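PDB 6FRL: tryptophan halogenase superfamily from Brevundimonas sp. BAL3, which acts as a flavin-dependent halogenase that prefers bromination over chlorination. Local coordinates for residues B[244-249]-B[395-400]; B[345-350]-B[391-396]. All blocks are in the same frame, centred on the assembly; numbering follows the deposited sequence.

Interaction 1 (B[244-249]-B[395-400])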
ATOM      1  N   ARG B 244     -28.866  -5.983  -3.506  1.00 52.72           N
ATOM      2  CA  ARG B 244     -28.621  -7.186  -4.286  1.00 55.38           C
ATOM      3  C   ARG B 244     -27.488  -8.063  -3.709  1.00 57.93           C
ATOM      4  O   ARG B 244     -27.615  -9.288  -3.717  1.00 62.35           O
ATOM      5  CB  ARG B 244     -28.354  -6.816  -5.756  1.00 55.69           C
ATOM      6  CG  ARG B 244     -26.971  -6.247  -6.019  1.00 53.13           C
ATOM      7  CD  ARG B 244     -26.809  -5.382  -7.230  1.00 54.24           C
ATOM      8  NE  ARG B 244     -25.832  -5.948  -8.160  1.00 57.96           N
ATOM      9  CZ  ARG B 244     -25.120  -5.262  -9.062  1.00 67.89           C
ATOM     10  NH1 ARG B 244     -25.237  -3.926  -9.194  1.00 76.02           N
ATOM     11  NH2 ARG B 244     -24.272  -5.925  -9.858  1.00 63.66           N
ATOM     12  N   TRP B 245     -26.414  -7.445  -3.199  1.00 50.99           N
ATOM     13  CA  TRP B 245     -25.308  -8.192  -2.590  1.00 46.83           C
ATOM     14  C   TRP B 245     -25.538  -8.553  -1.115  1.00 47.39           C
ATOM     15  O   TRP B 245     -24.969  -9.517  -0.643  1.00 45.14           O
ATOM     16  CB  TRP B 245     -23.999  -7.410  -2.646  1.00 45.51           C
ATOM     17  CG  TRP B 245     -23.529  -6.965  -3.979  1.00 42.98           C
ATOM     18  CD1 TRP B 245     -23.301  -5.678  -4.366  1.00 41.81           C
ATOM     19  CD2 TRP B 245     -23.200  -7.783  -5.093  1.00 39.85           C
ATOM     20  NE1 TRP B 245     -22.860  -5.646  -5.664  1.00 42.53           N
ATOM     21  CE2 TRP B 245     -22.776  -6.926  -6.132  1.00 40.80           C
ATOM     22  CE3 TRP B 245     -23.223  -9.150  -5.321  1.00 39.72           C
ATOM     23  CZ2 TRP B 245     -22.364  -7.401  -7.380  1.00 41.14           C
ATOM     24  CZ3 TRP B 245     -22.820  -9.625  -6.558  1.00 40.14           C
ATOM     25  CH2 TRP B 245     -22.388  -8.753  -7.573  1.00 39.87           C
ATOM     26  N   LEU B 246     -26.323  -7.761  -0.379  1.00 52.54           N
ATOM     27  CA  LEU B 246     -26.488  -7.935   1.073  1.00 50.52           C
ATOM     28  C   LEU B 246     -27.955  -8.161   1.387  1.00 52.33           C
ATOM     29  O   LEU B 246     -28.775  -7.309   1.058  1.00 59.88           O
ATOM     30  CB  LEU B 246     -25.969  -6.690   1.803  1.00 50.06           C
ATOM     31  CG  LEU B 246     -24.449  -6.523   1.674  1.00 50.14           C
ATOM     32  CD1 LEU B 246     -23.988  -5.080   1.792  1.00 52.43           C
ATOM     33  CD2 LEU B 246     -23.728  -7.382   2.689  1.00 48.13           C
ATOM     34  N   PRO B 247     -28.302  -9.304   2.007  1.00 55.21           N
ATOM     35  CA  PRO B 247     -29.731  -9.619   2.183  1.00 59.15           C
ATOM     36  C   PRO B 247     -30.487  -8.667   3.125  1.00 63.87           C
ATOM     37  O   PRO B 247     -31.579  -8.194   2.774  1.00 79.28           O
ATOM     38  CB  PRO B 247     -29.712 -11.028   2.774  1.00 60.80           C
ATOM     39  CG  PRO B 247     -28.392 -11.157   3.460  1.00 59.82           C
ATOM     40  CD  PRO B 247     -27.431 -10.278   2.695  1.00 59.57           C
ATOM     41  N   CYS B 248     -29.900  -8.372   4.288  1.00 56.19           N
ATOM     42  CA  CYS B 248     -30.608  -7.675   5.346  1.00 52.51           C
ATOM     43  C   CYS B 248     -30.980  -6.244   4.929  1.00 56.15           C
ATOM     44  O   CYS B 248     -30.212  -5.546   4.238  1.00 59.79           O
ATOM     45  CB  CYS B 248     -29.818  -7.707   6.644  1.00 52.44           C
ATOM     46  SG  CYS B 248     -29.594  -9.388   7.274  1.00 52.69           S
ATOM     47  N   ASP B 249     -32.190  -5.850   5.320  1.00 54.60           N
ATOM     48  CA  ASP B 249     -32.807  -4.597   4.873  1.00 52.28           C
ATOM     49  C   ASP B 249     -33.547  -3.813   5.988  1.00 50.88           C
ATOM     50  O   ASP B 249     -34.245  -2.860   5.698  1.00 47.71           O
ATOM     51  CB  ASP B 249     -33.751  -4.915   3.705  1.00 48.27           C
ATOM     52  CG  ASP B 249     -35.006  -5.667   4.142  1.00 48.38           C
ATOM     53  OD1 ASP B 249     -34.966  -6.458   5.101  1.00 45.46           O
ATOM     54  OD2 ASP B 249     -36.060  -5.461   3.518  1.00 49.41           O
ATOM     55  N   ASP B 395     -17.226  -5.847   0.532  1.00 31.36           N
ATOM     56  CA  ASP B 395     -16.692  -7.195   0.300  1.00 32.15           C
ATOM     57  C   ASP B 395     -16.306  -7.915   1.585  1.00 32.94           C
ATOM     58  O   ASP B 395     -16.607  -9.090   1.733  1.00 35.96           O
ATOM     59  CB  ASP B 395     -15.482  -7.149  -0.648  1.00 31.65           C
ATOM     60  CG  ASP B 395     -15.873  -6.800  -2.074  1.00 32.65           C
ATOM     61  OD1 ASP B 395     -17.070  -6.537  -2.341  1.00 34.63           O
ATOM     62  OD2 ASP B 395     -14.970  -6.776  -2.925  1.00 31.33           O
ATOM     63  N   PHE B 396     -15.645  -7.231   2.517  1.00 30.38           N
ATOM     64  CA  PHE B 396     -15.373  -7.851   3.813  1.00 29.74           C
ATOM     65  C   PHE B 396     -16.661  -8.253   4.518  1.00 28.74           C
ATOM     66  O   PHE B 396     -16.735  -9.360   5.057  1.00 26.31           O
ATOM     67  CB  PHE B 396     -14.519  -6.920   4.699  1.00 30.80           C
ATOM     68  CG  PHE B 396     -13.989  -7.563   5.953  1.00 29.96           C
ATOM     69  CD1 PHE B 396     -13.178  -8.692   5.877  1.00 30.65           C
ATOM     70  CD2 PHE B 396     -14.239  -7.005   7.206  1.00 30.16           C
ATOM     71  CE1 PHE B 396     -12.660  -9.281   7.046  1.00 28.28           C
ATOM     72  CE2 PHE B 396     -13.729  -7.586   8.362  1.00 30.07           C
ATOM     73  CZ  PHE B 396     -12.938  -8.736   8.275  1.00 27.73           C
ATOM     74  N   ILE B 397     -17.677  -7.367   4.506  1.00 28.95           N
ATOM     75  CA  ILE B 397     -18.981  -7.682   5.136  1.00 28.61           C
ATOM     76  C   ILE B 397     -19.661  -8.894   4.450  1.00 29.04           C
ATOM     77  O   ILE B 397     -20.093  -9.828   5.108  1.00 25.81           O
ATOM     78  CB  ILE B 397     -19.920  -6.444   5.180  1.00 25.53           C
ATOM     79  CG1 ILE B 397     -19.347  -5.429   6.184  1.00 25.36           C
ATOM     80  CG2 ILE B 397     -21.337  -6.849   5.587  1.00 22.31           C
ATOM     81  CD1 ILE B 397     -19.895  -4.029   6.074  1.00 24.51           C
ATOM     82  N   ILE B 398     -19.722  -8.870   3.125  1.00 29.61           N
ATOM     83  CA  ILE B 398     -20.272  -9.975   2.344  1.00 29.79           C
ATOM     84  C   ILE B 398     -19.688 -11.352   2.748  1.00 30.77           C
ATOM     85  O   ILE B 398     -20.445 -12.321   2.969  1.00 33.12           O
ATOM     86  CB  ILE B 398     -20.046  -9.726   0.831  1.00 29.25           C
ATOM     87  CG1 ILE B 398     -20.982  -8.616   0.355  1.00 28.26           C
ATOM     88  CG2 ILE B 398     -20.306 -11.008   0.024  1.00 28.68           C
ATOM     89  CD1 ILE B 398     -20.655  -8.075  -1.012  1.00 30.53           C
ATOM     90  N   LEU B 399     -18.356 -11.422   2.848  1.00 27.41           N
ATOM     91  CA  LEU B 399     -17.651 -12.659   3.194  1.00 26.85           C
ATOM     92  C   LEU B 399     -18.239 -13.370   4.401  1.00 26.81           C
ATOM     93  O   LEU B 399     -18.304 -14.609   4.396  1.00 28.74           O
ATOM     94  CB  LEU B 399     -16.137 -12.411   3.431  1.00 26.21           C
ATOM     95  CG  LEU B 399     -15.274 -13.662   3.618  1.00 25.66           C
ATOM     96  CD1 LEU B 399     -15.258 -14.513   2.364  1.00 27.06           C
ATOM     97  CD2 LEU B 399     -13.867 -13.325   4.031  1.00 26.04           C
ATOM     98  N   HIS B 400     -18.636 -12.603   5.422  1.00 26.18           N
ATOM     99  CA  HIS B 400     -19.161 -13.161   6.672  1.00 27.89           C
ATOM    100  C   HIS B 400     -20.439 -14.020   6.390  1.00 31.45           C
ATOM    101  O   HIS B 400     -20.639 -15.126   6.949  1.00 32.98           O
ATOM    102  CB  HIS B 400     -19.501 -12.055   7.677  1.00 28.26           C
ATOM    103  CG  HIS B 400     -18.324 -11.298   8.241  1.00 29.49           C
ATOM    104  ND1 HIS B 400     -17.557 -10.430   7.491  1.00 29.09           N
ATOM    105  CD2 HIS B 400     -17.856 -11.197   9.522  1.00 29.02           C
ATOM    106  CE1 HIS B 400     -16.650  -9.855   8.269  1.00 27.62           C
ATOM    107  NE2 HIS B 400     -16.809 -10.303   9.504  1.00 26.91           N
TER
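One methyl of Leu246, CD2, meets two isoleucines on a single helix. It lies 3.8 Å from CG2 of Ile397 and equally 3.8 Å from CG1 of Ile398, and the leucine side chain crosses each of them at about a right angle. Ile398 also touches the neighbouring residue of the loop: CG1 anti to the carbonyl carbon (chi1 -72°) and CD1 anti to CA (chi2 167°) carry that methyl to 3.8 Å from Trp245 CB. The methyl comes to the indole obliquely; the ring itself leads away from the helix, and Arg244 NE lies 3.6 Å above one of its faces, near the rim. Leucine and isoleucine suit this largely buried place, where the two segments meet through apolar packing. In this member of the tryptophan halogenase family, the contact lays the loop between strands 239-241 and 250-257 against the long helix 376-402. Pro421 and Leu424 also pack on Ile398, so helix 422-434 and the loop before it continue the same apolar region. Farther round the helix, His400 ND1 donates to Phe396 O one turn earlier (2.8 Å), in the imidazole plane but bent at the hydrogen (139°), while NE2 bonds to Glu351 OE2.

Interaction 2 (B[345-350]-B[391-396])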
ATOM      1  N   GLY B 345     -23.287   7.300   2.119  1.00 29.21           N
ATOM      2  CA  GLY B 345     -23.608   5.868   1.944  1.00 30.29           C
ATOM      3  C   GLY B 345     -23.817   5.134   3.246  1.00 28.97           C
ATOM      4  O   GLY B 345     -23.768   5.725   4.321  1.00 31.87           O
ATOM      5  N   PHE B 346     -24.068   3.839   3.149  1.00 28.53           N
ATOM      6  CA  PHE B 346     -24.407   3.054   4.329  1.00 29.49           C
ATOM      7  C   PHE B 346     -24.034   1.584   4.211  1.00 30.32           C
ATOM      8  O   PHE B 346     -24.346   0.930   3.216  1.00 32.13           O
ATOM      9  CB  PHE B 346     -25.898   3.158   4.615  1.00 29.58           C
ATOM     10  CG  PHE B 346     -26.328   2.342   5.797  1.00 29.40           C
ATOM     11  CD1 PHE B 346     -26.033   2.758   7.096  1.00 28.74           C
ATOM     12  CD2 PHE B 346     -26.955   1.140   5.617  1.00 28.88           C
ATOM     13  CE1 PHE B 346     -26.382   2.011   8.181  1.00 28.03           C
ATOM     14  CE2 PHE B 346     -27.328   0.379   6.704  1.00 29.93           C
ATOM     15  CZ  PHE B 346     -27.048   0.820   7.992  1.00 30.01           C
ATOM     16  N   LEU B 347     -23.353   1.086   5.237  1.00 31.24           N
ATOM     17  CA  LEU B 347     -23.119  -0.340   5.377  1.00 31.86           C
ATOM     18  C   LEU B 347     -23.472  -0.648   6.822  1.00 31.03           C
ATOM     19  O   LEU B 347     -23.126   0.136   7.712  1.00 27.79           O
ATOM     20  CB  LEU B 347     -21.662  -0.715   5.053  1.00 32.12           C
ATOM     21  CG  LEU B 347     -21.216  -0.427   3.614  1.00 33.65           C
ATOM     22  CD1 LEU B 347     -19.704  -0.443   3.469  1.00 35.64           C
ATOM     23  CD2 LEU B 347     -21.843  -1.462   2.694  1.00 34.96           C
ATOM     24  N   GLU B 348     -24.156  -1.784   7.027  1.00 27.43           N
ATOM     25  CA  GLU B 348     -24.552  -2.276   8.334  1.00 27.11           C
ATOM     26  C   GLU B 348     -23.344  -2.430   9.274  1.00 28.11           C
ATOM     27  O   GLU B 348     -22.247  -2.709   8.795  1.00 29.77           O
ATOM     28  CB  GLU B 348     -25.238  -3.618   8.142  1.00 29.63           C
ATOM     29  CG  GLU B 348     -24.301  -4.713   7.615  1.00 30.87           C
ATOM     30  CD  GLU B 348     -25.017  -5.930   7.062  1.00 30.80           C
ATOM     31  OE1 GLU B 348     -25.155  -6.942   7.816  1.00 32.82           O
ATOM     32  OE2 GLU B 348     -25.392  -5.882   5.883  1.00 29.86           O
ATOM     33  N   PRO B 349     -23.530  -2.281  10.608  1.00 27.38           N
ATOM     34  CA  PRO B 349     -22.408  -2.206  11.582  1.00 28.40           C
ATOM     35  C   PRO B 349     -21.826  -3.547  12.032  1.00 30.39           C
ATOM     36  O   PRO B 349     -21.455  -3.719  13.222  1.00 28.43           O
ATOM     37  CB  PRO B 349     -23.037  -1.478  12.783  1.00 28.50           C
ATOM     38  CG  PRO B 349     -24.473  -1.890  12.739  1.00 28.95           C
ATOM     39  CD  PRO B 349     -24.825  -1.998  11.269  1.00 29.47           C
ATOM     40  N   LEU B 350     -21.690  -4.471  11.082  1.00 30.77           N
ATOM     41  CA  LEU B 350     -21.259  -5.831  11.386  1.00 30.70           C
ATOM     42  C   LEU B 350     -19.812  -5.817  11.846  1.00 28.37           C
ATOM     43  O   LEU B 350     -19.414  -6.622  12.703  1.00 29.16           O
ATOM     44  CB  LEU B 350     -21.432  -6.752  10.156  1.00 31.58           C
ATOM     45  CG  LEU B 350     -21.024  -8.229  10.318  1.00 33.03           C
ATOM     46  CD1 LEU B 350     -21.871  -8.921  11.370  1.00 34.70           C
ATOM     47  CD2 LEU B 350     -21.170  -8.976   8.994  1.00 35.23           C
ATOM     48  N   GLU B 391     -16.345  -0.119  -1.432  1.00 24.97           N
ATOM     49  CA  GLU B 391     -16.434  -1.442  -2.042  1.00 26.35           C
ATOM     50  C   GLU B 391     -15.587  -2.460  -1.250  1.00 28.18           C
ATOM     51  O   GLU B 391     -16.018  -3.625  -1.047  1.00 28.22           O
ATOM     52  CB  GLU B 391     -15.990  -1.414  -3.533  1.00 27.30           C
ATOM     53  CG  GLU B 391     -16.932  -0.671  -4.506  1.00 27.00           C
ATOM     54  CD  GLU B 391     -16.287  -0.379  -5.857  1.00 28.31           C
ATOM     55  OE1 GLU B 391     -15.064  -0.626  -6.054  1.00 31.68           O
ATOM     56  OE2 GLU B 391     -16.983   0.108  -6.753  1.00 27.82           O
ATOM     57  N   ARG B 392     -14.392  -2.038  -0.818  1.00 29.24           N
ATOM     58  CA  ARG B 392     -13.528  -2.908  -0.012  1.00 28.50           C
ATOM     59  C   ARG B 392     -14.151  -3.270   1.349  1.00 26.27           C
ATOM     60  O   ARG B 392     -14.005  -4.391   1.808  1.00 28.48           O
ATOM     61  CB  ARG B 392     -12.124  -2.320   0.127  1.00 28.36           C
ATOM     62  CG  ARG B 392     -11.399  -2.026  -1.181  1.00 30.07           C
ATOM     63  CD  ARG B 392     -10.944  -3.264  -1.894  1.00 32.17           C
ATOM     64  NE  ARG B 392     -12.051  -3.993  -2.515  1.00 34.03           N
ATOM     65  CZ  ARG B 392     -12.659  -3.646  -3.647  1.00 34.79           C
ATOM     66  NH1 ARG B 392     -12.280  -2.563  -4.332  1.00 33.68           N
ATOM     67  NH2 ARG B 392     -13.670  -4.397  -4.092  1.00 34.88           N
ATOM     68  N   VAL B 393     -14.926  -2.372   1.945  1.00 26.65           N
ATOM     69  CA  VAL B 393     -15.648  -2.696   3.203  1.00 27.59           C
ATOM     70  C   VAL B 393     -16.870  -3.585   2.940  1.00 28.44           C
ATOM     71  O   VAL B 393     -17.143  -4.542   3.694  1.00 32.07           O
ATOM     72  CB  VAL B 393     -16.070  -1.422   3.974  1.00 26.58           C
ATOM     73  CG1 VAL B 393     -16.923  -1.748   5.208  1.00 25.89           C
ATOM     74  CG2 VAL B 393     -14.833  -0.616   4.382  1.00 25.55           C
ATOM     75  N   ARG B 394     -17.623  -3.246   1.908  1.00 28.57           N
ATOM     76  CA  ARG B 394     -18.709  -4.127   1.442  1.00 31.05           C
ATOM     77  C   ARG B 394     -18.290  -5.612   1.297  1.00 30.13           C
ATOM     78  O   ARG B 394     -18.918  -6.505   1.878  1.00 30.98           O
ATOM     79  CB  ARG B 394     -19.254  -3.599   0.117  1.00 31.20           C
ATOM     80  CG  ARG B 394     -20.398  -4.387  -0.506  1.00 32.19           C
ATOM     81  CD  ARG B 394     -20.459  -4.094  -1.983  1.00 33.45           C
ATOM     82  NE  ARG B 394     -19.221  -4.465  -2.679  1.00 34.40           N
ATOM     83  CZ  ARG B 394     -18.951  -4.164  -3.948  1.00 34.69           C
ATOM     84  NH1 ARG B 394     -19.836  -3.487  -4.672  1.00 33.04           N
ATOM     85  NH2 ARG B 394     -17.788  -4.541  -4.492  1.00 34.75           N
ATOM     86  N   ASP B 395     -17.226  -5.847   0.532  1.00 31.36           N
ATOM     87  CA  ASP B 395     -16.692  -7.195   0.300  1.00 32.15           C
ATOM     88  C   ASP B 395     -16.306  -7.915   1.585  1.00 32.94           C
ATOM     89  O   ASP B 395     -16.607  -9.090   1.733  1.00 35.96           O
ATOM     90  CB  ASP B 395     -15.482  -7.149  -0.648  1.00 31.65           C
ATOM     91  CG  ASP B 395     -15.873  -6.800  -2.074  1.00 32.65           C
ATOM     92  OD1 ASP B 395     -17.070  -6.537  -2.341  1.00 34.63           O
ATOM     93  OD2 ASP B 395     -14.970  -6.776  -2.925  1.00 31.33           O
ATOM     94  N   PHE B 396     -15.645  -7.231   2.517  1.00 30.38           N
ATOM     95  CA  PHE B 396     -15.373  -7.851   3.813  1.00 29.74           C
ATOM     96  C   PHE B 396     -16.661  -8.253   4.518  1.00 28.74           C
ATOM     97  O   PHE B 396     -16.735  -9.360   5.057  1.00 26.31           O
ATOM     98  CB  PHE B 396     -14.519  -6.920   4.699  1.00 30.80           C
ATOM     99  CG  PHE B 396     -13.989  -7.563   5.953  1.00 29.96           C
ATOM    100  CD1 PHE B 396     -13.178  -8.692   5.877  1.00 30.65           C
ATOM    101  CD2 PHE B 396     -14.239  -7.005   7.206  1.00 30.16           C
ATOM    102  CE1 PHE B 396     -12.660  -9.281   7.046  1.00 28.28           C
ATOM    103  CE2 PHE B 396     -13.729  -7.586   8.362  1.00 30.07           C
ATOM    104  CZ  PHE B 396     -12.938  -8.736   8.275  1.00 27.73           C
TER
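Asp395 OD1 is gripped twice by Arg394, whose stem also lies against Leu347: NE and NH2 each donate at 3.0 Å to Asp395 OD1. The side-on guanidinium approaches on the syn side but some 30° out of the carboxylate plane, both nitrogens from the same face, through bent bonds. This pair belongs to a salt-bridge network along helix 376-402, a long helix of this tryptophan halogenase family member that here packs against the segment following the short strand 345-346. Asp395 OD2 is met from above the carboxylate plane by Arg392 NH2, along a fairly straight bond (163°), and it also pairs with Thr423 OG1. Bonds at both oxygens restrict the rotation of the buried carboxylate, and its positive neighbours would probably stabilise its negative charge. Arg394 has a further partner in Trp242, by a cation-pi contact. Across the interface the chemistry is largely apolar. Leu347 points at the helix, its CG anti to the carbonyl carbon (chi1 -63°), and the forked end of leucine lets CD1 rest on Val393, 3.5 Å from its CG1, and close to Arg394 N, while CD2 lies 4.2 Å from CB of Arg394.

Interactions 1 and 2 are both buried and bring two different segments, one a loop and one starting in a short strand, to adjoining parts of helix 376-402, sharing Asp395 and Phe396, with centres about 8 Å apart. Interaction 2 sits nearer the middle of the chain, its centre about 9 Å from that of the chain against 15 Å for interaction 1, where Trp245 is partly exposed. Both cross their interfaces by aliphatic packing, but the helix turn of interaction 2 also carries a salt-bridge network, whereas that of interaction 1 presents isoleucines. They meet directly: Ile397 CD1 reaches 3.9 Å from Leu347 CB. Trp242 meets the ring of Trp245 and the cation of Arg394, so one residue touches both contacts.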